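Local coordinates for protein putative oxidoreductase (Bacteroides fragilis NCTC 9343, PDB 3FHL) that is a putative oxidoreductase of the Gfo/Idh/MocA family, probably using a nicotinamide dinucleotide held by its Rossmann-fold domain, at residues 149-154 with 181-186; 174-179 with 340-345; 213-218 with 230-235. One frame throughout, in Å; residues are numbered along the deposited sequence. Where two conformers were deposited one is given.

All three contacts belong to the C-terminal alpha/beta domain, where helices lie against one face of a large mixed sheet. Contact 1 sets helix 180-191 on strand 146-154; contact 3 is the hairpin of strands 213-221 and 228-234, the second of which runs beside 146-154, so the two contacts share the sheet with centres about 8 Å apart. Contact 2 joins helix 175-178 to helix 328-347 on that face, its centre about 9 Å from that of contact 3 and about 12 Å from that of contact 1. Along the chain, the segments of contacts 1 and 2 alternate, and contact 3 follows contact 1, nested inside the long loop by which contact 2 ties helix 328-347 back to helix 175-178.

Contact 1: 149-154 with 181-186; sequences YESTFA and SHLIDQ
The branched end of L183 lies against the ring of F153, its CD2 methyl 3.5 Å from F153 CE2, where helix 180-191 packs on strand 146-154 in the alpha/beta domain of this Gfo/Idh/MocA-family protein. Strand and helix run nearly antiparallel, at 162°, with their axes 9.3 Å apart. Y149, S151 and F153 alternate along the strand and all face the helix. The two methyls of L183 divide the work: CD2 reaches both F153 and the hydroxyl of S151, while CD1 comes over the strand backbone, 3.7 Å from S151 O. H182 adds its CB at the edge of the F153 ring.

One helical turn on, the contact becomes polar. Q186 crosses Y149 at about a right angle, the amide and phenol planes 78° apart, and its NE2 is held by R125 O. With OG anti to the backbone N (chi1 167°), S151 turns its hydroxyl toward the helix. R243 hydrogen-bonds to S151 OG and makes a cation-pi contact with F153, tying the apolar and polar halves together. Between strand and helix sits a water with four partners: it accepts from Y149 OH at 2.7 Å and from S151 OG, and donates to L183 O and, at 2.9 Å, to Q186 OE1.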
# COMPACT_ATOMS: atom_id res chain seq x y z
N TYR C 149 -1.12 10.55 1.31
CA TYR C 149 -0.11 10.63 0.27
C TYR C 149 0.53 9.26 0.18
O TYR C 149 1.13 8.78 1.15
CB TYR C 149 0.94 11.67 0.68
CG TYR C 149 2.18 11.79 -0.18
CD1 TYR C 149 2.19 12.64 -1.30
CD2 TYR C 149 3.35 11.12 0.15
CE1 TYR C 149 3.33 12.80 -2.06
CE2 TYR C 149 4.51 11.25 -0.61
CZ TYR C 149 4.49 12.11 -1.71
OH TYR C 149 5.62 12.24 -2.47
N GLU C 150 0.42 8.65 -0.99
CA GLU C 150 1.05 7.37 -1.27
C GLU C 150 1.97 7.51 -2.44
O GLU C 150 1.58 8.05 -3.48
CB GLU C 150 0.00 6.31 -1.59
CG GLU C 150 -0.95 6.04 -0.42
CD GLU C 150 -2.24 5.37 -0.86
OE1 GLU C 150 -2.20 4.36 -1.59
OE2 GLU C 150 -3.30 5.87 -0.46
N SER C 151 3.19 7.01 -2.30
CA SER C 151 4.18 7.13 -3.35
C SER C 151 4.89 5.79 -3.48
O SER C 151 5.44 5.28 -2.51
CB SER C 151 5.15 8.29 -3.01
OG SER C 151 6.31 8.30 -3.83
N THR C 152 4.86 5.21 -4.68
CA THR C 152 5.35 3.86 -4.89
C THR C 152 6.15 3.71 -6.17
O THR C 152 5.72 4.21 -7.21
CB THR C 152 4.15 2.86 -5.01
OG1 THR C 152 3.33 2.95 -3.85
CG2 THR C 152 4.61 1.38 -5.23
N PHE C 153 7.29 3.03 -6.11
CA PHE C 153 7.96 2.54 -7.32
C PHE C 153 7.69 1.05 -7.55
O PHE C 153 8.30 0.18 -6.93
CB PHE C 153 9.47 2.78 -7.28
CG PHE C 153 9.90 4.15 -7.73
CD1 PHE C 153 9.43 4.69 -8.93
CD2 PHE C 153 10.82 4.88 -6.98
CE1 PHE C 153 9.84 5.96 -9.35
CE2 PHE C 153 11.24 6.15 -7.39
CZ PHE C 153 10.75 6.68 -8.57
N ALA C 154 6.79 0.77 -8.49
CA ALA C 154 6.41 -0.58 -8.84
C ALA C 154 7.31 -1.11 -9.95
O ALA C 154 7.44 -0.49 -11.01
CB ALA C 154 4.97 -0.58 -9.27
N SER C 181 15.47 6.26 -1.03
CA SER C 181 16.09 7.59 -0.91
C SER C 181 15.31 8.63 -1.71
O SER C 181 14.95 9.67 -1.17
CB SER C 181 17.57 7.58 -1.34
OG SER C 181 17.71 7.11 -2.67
N HIS C 182 14.98 8.33 -2.97
CA HIS C 182 14.22 9.26 -3.80
C HIS C 182 12.83 9.58 -3.24
O HIS C 182 12.40 10.73 -3.26
CB HIS C 182 14.06 8.73 -5.24
CG HIS C 182 15.35 8.51 -5.96
ND1 HIS C 182 16.13 9.55 -6.41
CD2 HIS C 182 15.96 7.37 -6.35
CE1 HIS C 182 17.19 9.05 -7.03
NE2 HIS C 182 17.11 7.74 -7.01
N LEU C 183 12.13 8.56 -2.74
CA LEU C 183 10.75 8.72 -2.27
C LEU C 183 10.70 9.47 -0.95
O LEU C 183 9.80 10.27 -0.73
CB LEU C 183 10.05 7.36 -2.10
CG LEU C 183 9.98 6.47 -3.36
CD1 LEU C 183 9.09 5.28 -3.12
CD2 LEU C 183 9.47 7.26 -4.59
N ILE C 184 11.62 9.12 -0.05
CA ILE C 184 11.75 9.80 1.23
C ILE C 184 12.11 11.27 1.04
O ILE C 184 11.49 12.14 1.65
CB ILE C 184 12.79 9.11 2.15
CG1 ILE C 184 12.31 7.71 2.57
CG2 ILE C 184 13.00 9.95 3.39
CD1 ILE C 184 13.41 6.75 2.99
N ASP C 185 13.10 11.55 0.19
CA ASP C 185 13.46 12.94 -0.13
C ASP C 185 12.26 13.79 -0.55
O ASP C 185 12.01 14.86 0.01
CB ASP C 185 14.54 12.99 -1.21
CG ASP C 185 14.92 14.42 -1.58
OD1 ASP C 185 15.40 15.18 -0.69
OD2 ASP C 185 14.72 14.78 -2.77
N GLN C 186 11.49 13.27 -1.50
CA GLN C 186 10.25 13.90 -1.94
C GLN C 186 9.27 14.12 -0.81
O GLN C 186 8.69 15.20 -0.71
CB GLN C 186 9.58 13.06 -3.04
CG GLN C 186 10.29 13.10 -4.42
CD GLN C 186 9.64 12.13 -5.41
OE1 GLN C 186 8.86 11.28 -5.01
NE2 GLN C 186 9.97 12.27 -6.70
O HOH W 1 7.63 10.39 -2.54

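Contact 2: 174-179 with 340-345; sequences GLTYNL and AAYQSH
With chi1 at -54°, T176 has its CG2 methyl anti to the backbone N and OG1 beside it; Y342, chi1 -84°, sends its phenol across from helix 328-347 to meet that threonine. The two side chains slide past each other in opposite directions: T176 CB comes to 3.6 Å from Y342 OH, and T176 CG2 lies 3.8 Å from Y342 CE2. Past the phenol, the same methyl approaches A341 CB at 4.4 Å, a looser touch.

The exposed Y177 swings its ring over to cross that of Y342 obliquely. Y177 CE1 and Y342 CE2 are 3.6 Å apart, yet the ring centroids are separated by 5.5 Å. The planes are 30° from parallel and slid so far that they scarcely overlap, so the closest approach is that of Y342 CE2 to Y177 CD1 and CE1, with the Y342 hydroxyl also near CD1.

Neither hydroxyl of the central pair bonds to the other. Both turn to D211 instead: Y342 OH bonds to its OD1 and T176 OG1 to its OD2, so one carboxylate holds both groups in place. G174, the N-cap residue of helix 175-178, brings its CA to 4.0 Å from Y342 OH.

Beneath the contact, T176 and A341 also rest on I216 of strand 213-221, and T176 and Y342 on L201 of strand 194-202. Two helices meeting on one face of an antiparallel part of the sheet belong to the helix layer of the C-terminal alpha/beta domain in the Gfo/Idh/MocA family.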
# COMPACT_ATOMS: atom_id res chain seq x y z
N GLY C 174 20.41 -2.32 -1.06
CA GLY C 174 18.99 -2.66 -1.12
C GLY C 174 18.09 -1.66 -1.84
O GLY C 174 18.54 -0.59 -2.25
N LEU C 175 16.82 -2.03 -1.98
CA LEU C 175 15.82 -1.17 -2.60
C LEU C 175 15.51 0.06 -1.76
O LEU C 175 15.23 1.13 -2.29
CB LEU C 175 14.52 -1.95 -2.84
CG LEU C 175 13.62 -1.47 -3.98
CD1 LEU C 175 14.40 -1.39 -5.27
CD2 LEU C 175 12.43 -2.39 -4.14
N THR C 176 15.53 -0.11 -0.44
CA THR C 176 15.25 0.98 0.52
C THR C 176 16.28 2.11 0.41
O THR C 176 15.93 3.29 0.57
CB THR C 176 15.20 0.44 1.96
OG1 THR C 176 14.26 -0.64 2.03
CG2 THR C 176 14.76 1.53 2.97
N TYR C 177 17.52 1.76 0.13
CA TYR C 177 18.55 2.76 -0.20
C TYR C 177 18.38 3.29 -1.62
O TYR C 177 18.24 4.49 -1.80
CB TYR C 177 19.96 2.21 -0.02
CG TYR C 177 20.55 2.41 1.35
CD1 TYR C 177 20.66 1.35 2.25
CD2 TYR C 177 21.02 3.67 1.76
CE1 TYR C 177 21.21 1.52 3.53
CE2 TYR C 177 21.57 3.86 3.04
CZ TYR C 177 21.66 2.77 3.91
OH TYR C 177 22.20 2.93 5.17
N ASN C 178 18.35 2.39 -2.60
CA ASN C 178 18.36 2.80 -4.01
C ASN C 178 17.14 3.61 -4.46
O ASN C 178 17.30 4.65 -5.07
CB ASN C 178 18.59 1.59 -4.92
CG ASN C 178 20.02 1.06 -4.83
OD1 ASN C 178 20.98 1.83 -4.73
ND2 ASN C 178 20.17 -0.26 -4.88
N LEU C 179 15.93 3.13 -4.15
CA LEU C 179 14.72 3.83 -4.56
C LEU C 179 14.06 4.57 -3.43
O LEU C 179 13.43 5.60 -3.64
CB LEU C 179 13.71 2.87 -5.20
CG LEU C 179 14.12 2.26 -6.55
CD1 LEU C 179 12.98 1.44 -7.09
CD2 LEU C 179 14.52 3.34 -7.53
N ALA C 340 16.38 4.68 10.17
CA ALA C 340 15.23 4.40 11.03
C ALA C 340 14.32 3.31 10.47
O ALA C 340 13.78 2.51 11.23
CB ALA C 340 14.44 5.65 11.29
N ALA C 341 14.17 3.28 9.15
CA ALA C 341 13.41 2.24 8.46
C ALA C 341 14.06 0.86 8.62
O ALA C 341 13.38 -0.13 8.93
CB ALA C 341 13.24 2.60 6.97
N TYR C 342 15.38 0.80 8.44
CA TYR C 342 16.13 -0.44 8.68
C TYR C 342 16.04 -0.89 10.15
O TYR C 342 15.86 -2.07 10.42
CB TYR C 342 17.59 -0.32 8.19
CG TYR C 342 17.74 -0.61 6.70
CD1 TYR C 342 17.74 -1.92 6.22
CD2 TYR C 342 17.90 0.41 5.78
CE1 TYR C 342 17.90 -2.20 4.86
CE2 TYR C 342 18.04 0.15 4.41
CZ TYR C 342 18.03 -1.16 3.96
OH TYR C 342 18.17 -1.43 2.60
N GLN C 343 16.10 0.06 11.08
CA GLN C 343 16.03 -0.25 12.50
C GLN C 343 14.64 -0.77 12.90
O GLN C 343 14.53 -1.70 13.68
CB GLN C 343 16.44 0.97 13.33
CG GLN C 343 16.53 0.73 14.83
CD GLN C 343 16.58 2.01 15.64
OE1 GLN C 343 16.85 3.09 15.11
NE2 GLN C 343 16.32 1.89 16.94
N SER C 344 13.60 -0.15 12.36
CA SER C 344 12.21 -0.56 12.59
C SER C 344 11.94 -1.98 12.14
O SER C 344 11.25 -2.74 12.84
CB SER C 344 11.25 0.39 11.89
OG SER C 344 9.91 -0.06 12.02
N HIS C 345 12.47 -2.33 10.98
CA HIS C 345 12.33 -3.67 10.43
C HIS C 345 13.13 -4.69 11.25
O HIS C 345 12.59 -5.72 11.65
CB HIS C 345 12.76 -3.70 8.96
CG HIS C 345 13.01 -5.07 8.42
ND1 HIS C 345 12.01 -6.00 8.23
CD2 HIS C 345 14.15 -5.67 8.01
CE1 HIS C 345 12.52 -7.11 7.73
NE2 HIS C 345 13.82 -6.94 7.59

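Contact 3: 213-218 with 230-235; sequences YFIIHL and TLKASY
A beta hairpin, strands 213-221 and 228-234, forms part of the mixed sheet of the C-terminal alpha/beta domain, and here its antiparallel strands pair. F214 with A233 and I216 with L231 are the hydrogen-bonded pairs, each closed by two backbone bonds; that from L231 N to I216 O, 2.9 Å, is nearly straight at 173°.

On the face with F214, A233, I216 and L231, chi1 of 69° sets F214 CG between the backbone N and the carbonyl carbon, which turns the ring over the neighbouring strand. The backbone N of A233 then sits 3.6 Å above the ring centre, and A233 CB is 3.4 Å from F214 CE2. T176 of helix 175-178 packs on F214 and I216.

The other face meets the second subunit. I215 and K232 lie side by side, I215 CG1 3.7 Å from K232 CG. The lysine is bent at chi3, and its NZ forms salt bridges with E241 of its own chain and with E148 and E150 of the second subunit; Y213 OH hydrogen-bonds to that same E148, and H217 NE2 to H217 NE2 of the second subunit. Within the hairpin, Y213 slants across the lysine chain, and its OH is 3.7 Å from K232 CE.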
# COMPACT_ATOMS: atom_id res chain seq x y z
N TYR C 213 11.83 -5.20 -1.41
CA TYR C 213 10.49 -4.74 -1.09
C TYR C 213 10.62 -3.86 0.14
O TYR C 213 11.28 -4.25 1.10
CB TYR C 213 9.57 -5.92 -0.73
CG TYR C 213 8.23 -5.51 -0.19
CD1 TYR C 213 7.14 -5.37 -1.05
CD2 TYR C 213 8.04 -5.22 1.17
CE1 TYR C 213 5.91 -4.96 -0.58
CE2 TYR C 213 6.81 -4.80 1.65
CZ TYR C 213 5.75 -4.69 0.76
OH TYR C 213 4.52 -4.28 1.19
N PHE C 214 9.94 -2.72 0.14
CA PHE C 214 9.78 -1.98 1.40
C PHE C 214 8.42 -1.32 1.44
O PHE C 214 7.86 -0.98 0.40
CB PHE C 214 10.93 -0.97 1.63
CG PHE C 214 10.95 0.21 0.68
CD1 PHE C 214 10.06 1.28 0.83
CD2 PHE C 214 11.87 0.26 -0.35
CE1 PHE C 214 10.08 2.35 -0.05
CE2 PHE C 214 11.91 1.34 -1.22
CZ PHE C 214 11.00 2.38 -1.07
N ILE C 215 7.88 -1.19 2.64
CA ILE C 215 6.78 -0.28 2.88
C ILE C 215 7.18 0.56 4.10
O ILE C 215 7.66 0.03 5.09
CB ILE C 215 5.41 -0.99 3.07
CG1 ILE C 215 4.29 0.05 3.23
CG2 ILE C 215 5.43 -2.01 4.24
CD1 ILE C 215 2.92 -0.47 2.92
N ILE C 216 7.01 1.88 3.99
CA ILE C 216 7.41 2.82 5.03
C ILE C 216 6.27 3.77 5.33
O ILE C 216 5.66 4.34 4.44
CB ILE C 216 8.68 3.62 4.62
CG1 ILE C 216 9.86 2.66 4.42
CG2 ILE C 216 8.99 4.70 5.65
CD1 ILE C 216 11.06 3.26 3.68
N HIS C 217 6.00 3.95 6.62
CA HIS C 217 5.09 4.98 7.05
C HIS C 217 5.88 6.03 7.80
O HIS C 217 6.60 5.71 8.74
CB HIS C 217 4.00 4.40 7.95
CG HIS C 217 3.13 3.43 7.23
ND1 HIS C 217 2.31 3.81 6.19
CD2 HIS C 217 2.98 2.09 7.36
CE1 HIS C 217 1.68 2.75 5.72
NE2 HIS C 217 2.07 1.69 6.42
N LEU C 218 5.75 7.28 7.35
CA LEU C 218 6.36 8.42 8.03
C LEU C 218 5.25 9.02 8.86
O LEU C 218 4.27 9.56 8.32
CB LEU C 218 6.94 9.43 7.02
CG LEU C 218 7.91 8.91 5.98
CD1 LEU C 218 8.44 10.09 5.16
CD2 LEU C 218 9.06 8.20 6.64
N THR C 230 2.47 6.85 2.95
CA THR C 230 2.98 5.52 2.64
C THR C 230 3.98 5.61 1.50
O THR C 230 3.65 6.12 0.42
CB THR C 230 1.86 4.54 2.20
OG1 THR C 230 0.79 4.56 3.14
CG2 THR C 230 2.39 3.12 2.13
N LEU C 231 5.18 5.09 1.73
CA LEU C 231 6.20 4.98 0.67
C LEU C 231 6.51 3.51 0.42
O LEU C 231 6.73 2.74 1.36
CB LEU C 231 7.47 5.75 1.06
CG LEU C 231 7.25 7.16 1.66
CD1 LEU C 231 8.56 7.72 2.20
CD2 LEU C 231 6.67 8.11 0.60
N LYS C 232 6.52 3.11 -0.84
CA LYS C 232 6.65 1.70 -1.18
C LYS C 232 7.48 1.48 -2.42
O LYS C 232 7.46 2.30 -3.33
CB LYS C 232 5.27 1.11 -1.51
CG LYS C 232 4.53 0.48 -0.39
CD LYS C 232 3.24 -0.18 -0.91
CE LYS C 232 3.42 -1.65 -1.23
NZ LYS C 232 2.07 -2.30 -1.40
N ALA C 233 8.16 0.34 -2.46
CA ALA C 233 8.73 -0.16 -3.72
C ALA C 233 8.86 -1.66 -3.67
O ALA C 233 9.01 -2.23 -2.60
CB ALA C 233 10.09 0.48 -4.02
N SER C 234 8.84 -2.29 -4.85
CA SER C 234 8.92 -3.74 -4.93
C SER C 234 9.38 -4.14 -6.31
O SER C 234 9.04 -3.47 -7.29
CB SER C 234 7.55 -4.38 -4.63
OG SER C 234 7.62 -5.80 -4.72
N TYR C 235 10.13 -5.23 -6.38
CA TYR C 235 10.51 -5.85 -7.65
C TYR C 235 9.53 -6.94 -8.08
O TYR C 235 9.75 -7.59 -9.10
CB TYR C 235 11.93 -6.41 -7.57
CG TYR C 235 12.99 -5.42 -7.99
CD1 TYR C 235 13.05 -4.94 -9.30
CD2 TYR C 235 13.95 -4.98 -7.08
CE1 TYR C 235 14.03 -4.04 -9.69
CE2 TYR C 235 14.95 -4.09 -7.47
CZ TYR C 235 14.97 -3.62 -8.77
OH TYR C 235 15.95 -2.72 -9.14